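Local coordinates for F-BAR domain only protein 1 (Danio rerio, PDB 5JP2) that probably acts at an early step of clathrin-mediated endocytosis, its mu homology domain binding a peptide from the endocytic protein Eps15, at residues B[164-169]-B[214-219]; B[170-175]-B[250-255]; B[145-150]-B[243-248]. All blocks are in the same frame, centred on the assembly; numbering follows the deposited sequence.

Contact 1 of 3, residues B[164-169]-B[214-219]. With ZN (zinc ion), chain E.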
loop_
_atom_site.group_PDB
_atom_site.type_symbol
_atom_site.label_atom_id
_atom_site.label_comp_id
_atom_site.label_asym_id
_atom_site.label_seq_id
_atom_site.Cartn_x
_atom_site.Cartn_y
_atom_site.Cartn_z
ATOM N N TYR B 164 -9.511 13.622 12.995
ATOM C CA TYR B 164 -8.630 12.564 12.533
ATOM C C TYR B 164 -7.580 12.257 13.582
ATOM O O TYR B 164 -7.121 13.136 14.311
ATOM C CB TYR B 164 -7.963 12.918 11.204
ATOM C CG TYR B 164 -7.244 14.247 11.154
ATOM C CD1 TYR B 164 -5.910 14.361 11.511
ATOM C CD2 TYR B 164 -7.905 15.384 10.734
ATOM C CE1 TYR B 164 -5.268 15.567 11.448
ATOM C CE2 TYR B 164 -7.273 16.590 10.668
ATOM C CZ TYR B 164 -5.960 16.682 11.025
ATOM O OH TYR B 164 -5.345 17.904 10.952
ATOM N N HIS B 165 -7.237 10.989 13.672
ATOM C CA HIS B 165 -6.368 10.503 14.722
ATOM C C HIS B 165 -5.436 9.475 14.112
ATOM O O HIS B 165 -5.894 8.439 13.629
ATOM C CB HIS B 165 -7.214 9.904 15.847
ATOM C CG HIS B 165 -6.426 9.188 16.882
ATOM N ND1 HIS B 165 -5.308 9.724 17.474
ATOM C CD2 HIS B 165 -6.584 7.958 17.411
ATOM C CE1 HIS B 165 -4.811 8.849 18.328
ATOM N NE2 HIS B 165 -5.571 7.771 18.312
ATOM N N CYS B 166 -4.138 9.730 14.191
ATOM C CA CYS B 166 -3.126 8.809 13.696
ATOM C C CYS B 166 -2.568 8.119 14.921
ATOM O O CYS B 166 -1.913 8.750 15.749
ATOM C CB CYS B 166 -2.044 9.556 12.924
ATOM S SG CYS B 166 -0.745 8.552 12.324
ATOM N N CYS B 167 -2.764 6.821 15.006
ATOM C CA CYS B 167 -2.669 6.284 16.334
ATOM C C CYS B 167 -1.553 5.268 16.418
ATOM O O CYS B 167 -1.331 4.504 15.475
ATOM C CB CYS B 167 -3.996 5.614 16.729
ATOM S SG CYS B 167 -4.141 5.133 18.453
ATOM N N PRO B 168 -0.849 5.223 17.542
ATOM C CA PRO B 168 0.231 4.238 17.689
ATOM C C PRO B 168 -0.276 2.812 17.740
ATOM O O PRO B 168 0.412 1.901 17.273
ATOM C CB PRO B 168 0.891 4.645 19.013
ATOM C CG PRO B 168 0.449 6.073 19.249
ATOM C CD PRO B 168 -0.912 6.177 18.656
ATOM N N ALA B 169 -1.477 2.596 18.271
ATOM C CA ALA B 169 -2.053 1.259 18.294
ATOM C C ALA B 169 -2.451 0.801 16.899
ATOM O O ALA B 169 -2.560 -0.400 16.642
ATOM C CB ALA B 169 -3.257 1.232 19.227
ATOM N N LEU B 214 1.680 13.249 8.920
ATOM C CA LEU B 214 1.183 12.768 10.196
ATOM C C LEU B 214 2.037 11.630 10.693
ATOM O O LEU B 214 2.455 10.770 9.918
ATOM C CB LEU B 214 -0.243 12.290 10.096
ATOM C CG LEU B 214 -1.194 13.286 9.483
ATOM C CD1 LEU B 214 -2.445 12.551 9.181
ATOM C CD2 LEU B 214 -1.432 14.420 10.433
ATOM N N SER B 215 2.265 11.618 11.992
ATOM C CA SER B 215 3.080 10.589 12.583
ATOM C C SER B 215 2.418 10.069 13.847
ATOM O O SER B 215 1.857 10.845 14.626
ATOM C CB SER B 215 4.470 11.147 12.909
ATOM O OG SER B 215 5.203 10.225 13.682
ATOM N N PRO B 216 2.464 8.761 14.078
ATOM C CA PRO B 216 1.915 8.231 15.329
ATOM C C PRO B 216 2.736 8.610 16.541
ATOM O O PRO B 216 2.229 8.527 17.661
ATOM C CB PRO B 216 1.919 6.716 15.095
ATOM C CG PRO B 216 2.965 6.496 14.047
ATOM C CD PRO B 216 2.940 7.701 13.176
ATOM N N THR B 217 3.981 9.044 16.342
ATOM C CA THR B 217 4.918 9.218 17.444
ATOM C C THR B 217 4.513 10.342 18.384
ATOM O O THR B 217 4.820 10.284 19.575
ATOM C CB THR B 217 6.318 9.479 16.894
ATOM O OG1 THR B 217 6.320 10.706 16.151
ATOM C CG2 THR B 217 6.746 8.337 15.983
ATOM N N ASN B 218 3.849 11.375 17.885
ATOM C CA ASN B 218 3.573 12.536 18.717
ATOM C C ASN B 218 2.110 12.927 18.626
ATOM O O ASN B 218 1.528 12.930 17.537
ATOM C CB ASN B 218 4.473 13.699 18.307
ATOM C CG ASN B 218 5.855 13.588 18.904
ATOM O OD1 ASN B 218 6.023 13.018 19.979
ATOM N ND2 ASN B 218 6.859 14.079 18.187
ATOM N N HIS B 219 1.529 13.264 19.782
ATOM C CA HIS B 219 0.109 13.600 19.859
ATOM C C HIS B 219 -0.211 14.824 19.016
ATOM O O HIS B 219 -1.157 14.821 18.223
ATOM C CB HIS B 219 -0.300 13.855 21.311
ATOM C CG HIS B 219 -0.186 12.659 22.203
ATOM N ND1 HIS B 219 -0.971 11.535 22.052
ATOM C CD2 HIS B 219 0.601 12.425 23.280
ATOM C CE1 HIS B 219 -0.660 10.655 22.989
ATOM N NE2 HIS B 219 0.290 11.172 23.747
HETATM ZN ZN ZN E . -5.501 6.251 19.256
#
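Cys-166 lays its sulfur against the peptide link between Ser-215 and Pro-216, with SG 3.7 Å from Pro-216 N. The site belongs to the mu homology domain: the last residues of strand 157-166, part of an antiparallel four-stranded sheet, meet the loop that leads from strand 206-210 to helix 219-222. SG is anti to the backbone N of Cys-166 (chi1 178°), which carries it out to the loop and within 3.9 Å of CD in the Pro-216 ring. Next to it, CB of Cys-166 faces CB of Leu-214 at 4.3 Å. Two residues back, CE1 of Tyr-164 lies 4.1 Å from CD2 of the same Leu-214, and the two side chains cross at about a right angle. Beyond the strand, Pro-168 puts CG 3.4 Å from the carbonyl O of Pro-216. No hydrogen bond joins the two segments; van der Waals contact, part of it against backbone atoms, holds them together.

Further out, backbone bonds from Tyr-164 to Gly-224 and from Cys-166 to Gly-222 hold the strand, while Leu-145 backs both Cys-166 and Leu-214. In the loop, the hydroxyls OG of Ser-215 and OG1 of Thr-217 share a hydrogen bond of 2.8 Å.

His-165, on the strand, and Cys-167, just past its end, point away from the 214-219 loop, and both bind a zinc ion. Ser-223 OG is hydrogen-bonded to ND1 of His-165, which should fix the rotation of the imidazole and present its other nitrogen to the metal. Zinc is bound by His-165 NE2 at 1.8 Å and by Cys-167 SG at 1.9 Å, and that sulfur also accepts a weak hydrogen bond from Ala-169 N.

Contact 2 of 3, residues B[170-175]-B[250-255]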
loop_
_atom_site.group_PDB
_atom_site.type_symbol
_atom_site.label_atom_id
_atom_site.label_comp_id
_atom_site.label_asym_id
_atom_site.label_seq_id
_atom_site.Cartn_x
_atom_site.Cartn_y
_atom_site.Cartn_z
ATOM N N THR B 170 -2.765 1.747 16.023
ATOM C CA THR B 170 -3.252 1.435 14.692
ATOM C C THR B 170 -2.160 1.530 13.642
ATOM O O THR B 170 -2.067 0.673 12.764
ATOM C CB THR B 170 -4.395 2.368 14.337
ATOM O OG1 THR B 170 -3.883 3.683 14.115
ATOM C CG2 THR B 170 -5.365 2.418 15.464
ATOM N N ALA B 171 -1.465 2.523 13.656
ATOM C CA ALA B 171 -0.622 2.860 12.531
ATOM C C ALA B 171 0.718 2.136 12.575
ATOM O O ALA B 171 1.261 1.864 13.651
ATOM C CB ALA B 171 -0.385 4.360 12.490
ATOM N N PRO B 172 1.261 1.837 11.401
ATOM C CA PRO B 172 2.642 1.360 11.317
ATOM C C PRO B 172 3.609 2.459 11.719
ATOM O O PRO B 172 3.247 3.630 11.835
ATOM C CB PRO B 172 2.796 0.995 9.841
ATOM C CG PRO B 172 1.888 1.917 9.150
ATOM C CD PRO B 172 0.696 2.082 10.067
ATOM N N ALA B 173 4.866 2.076 11.913
ATOM C CA ALA B 173 5.870 3.040 12.338
ATOM C C ALA B 173 6.467 3.679 11.099
ATOM O O ALA B 173 7.439 3.173 10.537
ATOM C CB ALA B 173 6.945 2.369 13.178
ATOM N N THR B 174 5.931 4.842 10.742
ATOM C CA THR B 174 6.349 5.651 9.609
ATOM C C THR B 174 5.379 6.812 9.503
ATOM O O THR B 174 4.335 6.816 10.150
ATOM C CB THR B 174 6.402 4.859 8.291
ATOM O OG1 THR B 174 6.849 5.720 7.234
ATOM C CG2 THR B 174 5.051 4.276 7.915
ATOM N N GLN B 175 5.731 7.808 8.718
ATOM C CA GLN B 175 4.860 8.936 8.494
ATOM C C GLN B 175 3.826 8.630 7.419
ATOM O O GLN B 175 4.073 7.867 6.486
ATOM C CB GLN B 175 5.682 10.145 8.075
ATOM C CG GLN B 175 6.676 10.583 9.088
ATOM C CD GLN B 175 7.027 12.032 8.898
ATOM O OE1 GLN B 175 7.315 12.467 7.786
ATOM N NE2 GLN B 175 6.992 12.796 9.980
ATOM N N SER B 250 5.748 4.792 3.263
ATOM C CA SER B 250 6.845 3.971 2.789
ATOM C C SER B 250 7.592 3.458 3.996
ATOM O O SER B 250 7.613 4.106 5.039
ATOM C CB SER B 250 7.800 4.747 1.890
ATOM O OG SER B 250 8.388 5.780 2.639
ATOM N N GLY B 251 8.224 2.304 3.843
ATOM C CA GLY B 251 9.057 1.754 4.880
ATOM C C GLY B 251 8.361 0.770 5.779
ATOM O O GLY B 251 9.021 0.112 6.584
ATOM N N ALA B 252 7.054 0.629 5.657
ATOM C CA ALA B 252 6.322 -0.358 6.426
ATOM C C ALA B 252 5.173 -0.868 5.579
ATOM O O ALA B 252 4.805 -0.260 4.573
ATOM C CB ALA B 252 5.804 0.224 7.741
ATOM N N SER B 253 4.635 -2.008 5.979
ATOM C CA SER B 253 3.424 -2.541 5.394
ATOM C C SER B 253 2.269 -2.335 6.366
ATOM O O SER B 253 2.464 -2.263 7.577
ATOM C CB SER B 253 3.585 -4.018 5.050
ATOM O OG SER B 253 3.429 -4.825 6.189
ATOM N N LEU B 254 1.066 -2.188 5.826
ATOM C CA LEU B 254 -0.093 -2.099 6.699
ATOM C C LEU B 254 -0.512 -3.468 7.208
ATOM O O LEU B 254 -0.863 -3.613 8.381
ATOM C CB LEU B 254 -1.250 -1.420 5.978
ATOM C CG LEU B 254 -0.922 -0.019 5.481
ATOM C CD1 LEU B 254 -2.021 0.544 4.617
ATOM C CD2 LEU B 254 -0.662 0.862 6.675
ATOM N N SER B 255 -0.460 -4.486 6.353
ATOM C CA SER B 255 -0.883 -5.818 6.764
ATOM C C SER B 255 0.042 -6.417 7.805
ATOM O O SER B 255 -0.386 -7.257 8.598
ATOM C CB SER B 255 -0.951 -6.741 5.555
ATOM O OG SER B 255 0.312 -6.845 4.937
HETATM O O HOH W 1 5.908 7.188 4.823
#
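Ser-250 offers its carbonyl O to Thr-174 OG1, which donates a hydrogen bond of 2.8 Å nearly in line with the C=O bond (163° at the oxygen). OG1 lies anti to the backbone N of Thr-174 (chi1 -179°), which turns it to the Ser-250 carbonyl. The backbone N of Ser-250 donates to a water that in turn donates to Thr-174 OG1 and to the carbonyl O of Gln-175, so the hydroxyl is gripped twice. With an alanine in place of Thr-174, the Ser-250 carbonyl would probably lose this donor, the water one of its mates and the Ala-252 methyl its neighbour CG2. Gly-251 then swings the chain round with a positive phi (95°). Ala-252 follows, its methyl CB touching CB of Pro-172, at 3.7 Å, and CG2 of Thr-174, at 4.1 Å. Ser-253 adds its carbonyl O, 4.0 Å from Pro-172 CB. Leu-254 closes the row, with branch CD2 3.7 Å from CG of the Pro-172 ring; Phe-275 of strand 266-283 touches both of these side chains and Thr-174. The arrangement is that of two loops at the same end of antiparallel neighbours in the mixed sheet, one leaving strand 242-250, the other entering strand 179-184.

Contact 3 of 3, residues B[145-150]-B[243-248]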
loop_
_atom_site.group_PDB
_atom_site.type_symbol
_atom_site.label_atom_id
_atom_site.label_comp_id
_atom_site.label_asym_id
_atom_site.label_seq_id
_atom_site.Cartn_x
_atom_site.Cartn_y
_atom_site.Cartn_z
ATOM N N LEU B 145 -5.298 5.569 10.075
ATOM C CA LEU B 145 -5.817 6.890 10.370
ATOM C C LEU B 145 -7.285 6.756 10.742
ATOM O O LEU B 145 -8.096 6.290 9.939
ATOM C CB LEU B 145 -5.622 7.808 9.168
ATOM C CG LEU B 145 -6.032 9.255 9.334
ATOM C CD1 LEU B 145 -5.234 9.893 10.413
ATOM C CD2 LEU B 145 -5.881 10.000 8.044
ATOM N N LEU B 146 -7.612 7.120 11.967
ATOM C CA LEU B 146 -8.971 7.033 12.459
ATOM C C LEU B 146 -9.706 8.312 12.124
ATOM O O LEU B 146 -9.181 9.398 12.349
ATOM C CB LEU B 146 -8.987 6.795 13.959
ATOM C CG LEU B 146 -9.306 5.350 14.271
ATOM C CD1 LEU B 146 -8.170 4.488 13.806
ATOM C CD2 LEU B 146 -9.587 5.180 15.744
ATOM N N LEU B 147 -10.906 8.177 11.568
ATOM C CA LEU B 147 -11.723 9.309 11.161
ATOM C C LEU B 147 -13.058 9.302 11.891
ATOM O O LEU B 147 -13.684 8.253 12.043
ATOM C CB LEU B 147 -11.994 9.289 9.664
ATOM C CG LEU B 147 -10.809 9.125 8.735
ATOM C CD1 LEU B 147 -11.268 9.220 7.319
ATOM C CD2 LEU B 147 -9.754 10.142 9.050
ATOM N N SER B 148 -13.487 10.475 12.349
ATOM C CA SER B 148 -14.839 10.666 12.862
ATOM C C SER B 148 -15.419 11.947 12.291
ATOM O O SER B 148 -14.946 13.039 12.615
ATOM C CB SER B 148 -14.849 10.717 14.384
ATOM O OG SER B 148 -16.157 10.931 14.860
ATOM N N ALA B 149 -16.449 11.812 11.464
ATOM C CA ALA B 149 -17.146 12.933 10.860
ATOM C C ALA B 149 -18.527 13.115 11.483
ATOM O O ALA B 149 -19.182 12.152 11.877
ATOM C CB ALA B 149 -17.285 12.744 9.354
ATOM N N GLU B 150 -18.953 14.369 11.579
ATOM C CA GLU B 150 -20.251 14.736 12.122
ATOM C C GLU B 150 -20.868 15.785 11.215
ATOM O O GLU B 150 -20.158 16.548 10.567
ATOM C CB GLU B 150 -20.130 15.282 13.548
ATOM C CG GLU B 150 -19.650 14.261 14.558
ATOM C CD GLU B 150 -19.473 14.843 15.942
ATOM O OE1 GLU B 150 -19.036 14.103 16.848
ATOM O OE2 GLU B 150 -19.741 16.047 16.121
ATOM N N LEU B 243 -16.552 12.496 3.365
ATOM C CA LEU B 243 -15.216 13.026 3.161
ATOM C C LEU B 243 -14.269 11.909 2.742
ATOM O O LEU B 243 -14.352 10.790 3.248
ATOM C CB LEU B 243 -14.693 13.684 4.435
ATOM C CG LEU B 243 -15.483 14.880 4.960
ATOM C CD1 LEU B 243 -16.306 14.457 6.146
ATOM C CD2 LEU B 243 -14.565 15.987 5.324
ATOM N N ALA B 244 -13.378 12.218 1.812
ATOM C CA ALA B 244 -12.342 11.302 1.368
ATOM C C ALA B 244 -10.982 11.798 1.833
ATOM O O ALA B 244 -10.702 13.000 1.789
ATOM C CB ALA B 244 -12.355 11.153 -0.150
ATOM N N VAL B 245 -10.157 10.864 2.304
ATOM C CA VAL B 245 -8.792 11.131 2.733
ATOM C C VAL B 245 -7.820 10.357 1.855
ATOM O O VAL B 245 -8.038 9.186 1.540
ATOM C CB VAL B 245 -8.581 10.770 4.211
ATOM C CG1 VAL B 245 -7.197 11.176 4.656
ATOM C CG2 VAL B 245 -9.616 11.456 5.056
ATOM N N GLN B 246 -6.724 11.012 1.504
ATOM C CA GLN B 246 -5.670 10.431 0.697
ATOM C C GLN B 246 -4.354 10.552 1.438
ATOM O O GLN B 246 -4.075 11.580 2.048
ATOM C CB GLN B 246 -5.589 11.121 -0.655
ATOM C CG GLN B 246 -6.908 11.051 -1.389
ATOM C CD GLN B 246 -6.848 11.696 -2.731
ATOM O OE1 GLN B 246 -6.257 12.753 -2.892
ATOM N NE2 GLN B 246 -7.508 11.094 -3.698
ATOM N N PHE B 247 -3.553 9.500 1.389
ATOM C CA PHE B 247 -2.214 9.562 1.947
ATOM C C PHE B 247 -1.389 8.422 1.380
ATOM O O PHE B 247 -1.899 7.532 0.700
ATOM C CB PHE B 247 -2.239 9.537 3.482
ATOM C CG PHE B 247 -2.905 8.328 4.083
ATOM C CD1 PHE B 247 -2.273 7.083 4.090
ATOM C CD2 PHE B 247 -4.142 8.450 4.700
ATOM C CE1 PHE B 247 -2.885 5.983 4.653
ATOM C CE2 PHE B 247 -4.757 7.358 5.276
ATOM C CZ PHE B 247 -4.114 6.118 5.258
ATOM N N VAL B 248 -0.103 8.433 1.732
ATOM C CA VAL B 248 0.913 7.560 1.175
ATOM C C VAL B 248 1.865 7.260 2.318
ATOM O O VAL B 248 1.947 8.005 3.290
ATOM C CB VAL B 248 1.646 8.227 -0.022
ATOM C CG1 VAL B 248 2.908 7.505 -0.400
ATOM C CG2 VAL B 248 0.746 8.309 -1.216
#
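Leu-145, Leu-147 and Ala-149 on one strand face Leu-243, Val-245 and Phe-247 on the other, and every direct contact between the segments is apolar. The strand axes pass 9.8 Å apart and run at 158°, close to antiparallel, too distant for backbone pairing; side chains fill the interval.

Among the aliphatic contacts, Val-245 takes a leucine on each of its branches. Its CG1 is 3.8 Å from CD2 of Leu-145, the two side chains crossing at about a right angle, whereas CG2 lies 3.6 Å from CD1 of Leu-147, where the side chains slide past one another. CG1 stands anti to the backbone N of Val-245 (chi1 -175°), and this rotation is what divides the fork between the two leucines. At the other end the small Ala-149 meets a longer partner, its CB 3.8 Å from CD1 of Leu-243.

The aromatic contact belongs to Phe-247. Its CE2 lies 4.0 Å from CD2 of Leu-145, which comes obliquely upon the ring, and the same ring meets Tyr-280 edge-to-face.

Polar bonds are made with other parts of the chain. Strand 145-154 is an outermost strand of its sheet, and two of its carbonyls find side-chain donors: Leu-145 O bonds to Tyr-280 OH and Leu-147 O to Asn-37 ND2. Within the mixed sheet, Phe-247 N is hydrogen-bonded to Thr-277 OG1 of the adjacent strand 266-283. Further along the strand, Val-248 packs on an aromatic side chain of the bound peptide.

Face-to-face packing of this kind, with inward residues alternating along each strand, is characteristic of a beta sandwich; here it joins an antiparallel four-stranded sheet to the large mixed sheet of the mu homology domain.

From the N terminus, the chain first enters this region at 145-150, turns back along strand 157-166 to 164-169, and runs straight on into 170-175. The return to 214-219 closes contact 1 over 44 intervening residues. Strand 242-250 then closes contact 3, whose larger loop holds contact 1 nested inside it, and 250-255 finally closes contact 2, which crosses both of the others. Contacts 1 and 3 share the four-stranded sheet, where His-165 O probably bonds to Leu-146 N. Contacts 1 and 2 meet where the Pro-216 ring lies against the carbonyl oxygens of Pro-172 and Thr-174. Together they tie that sheet and its connecting loops to the mixed sheet.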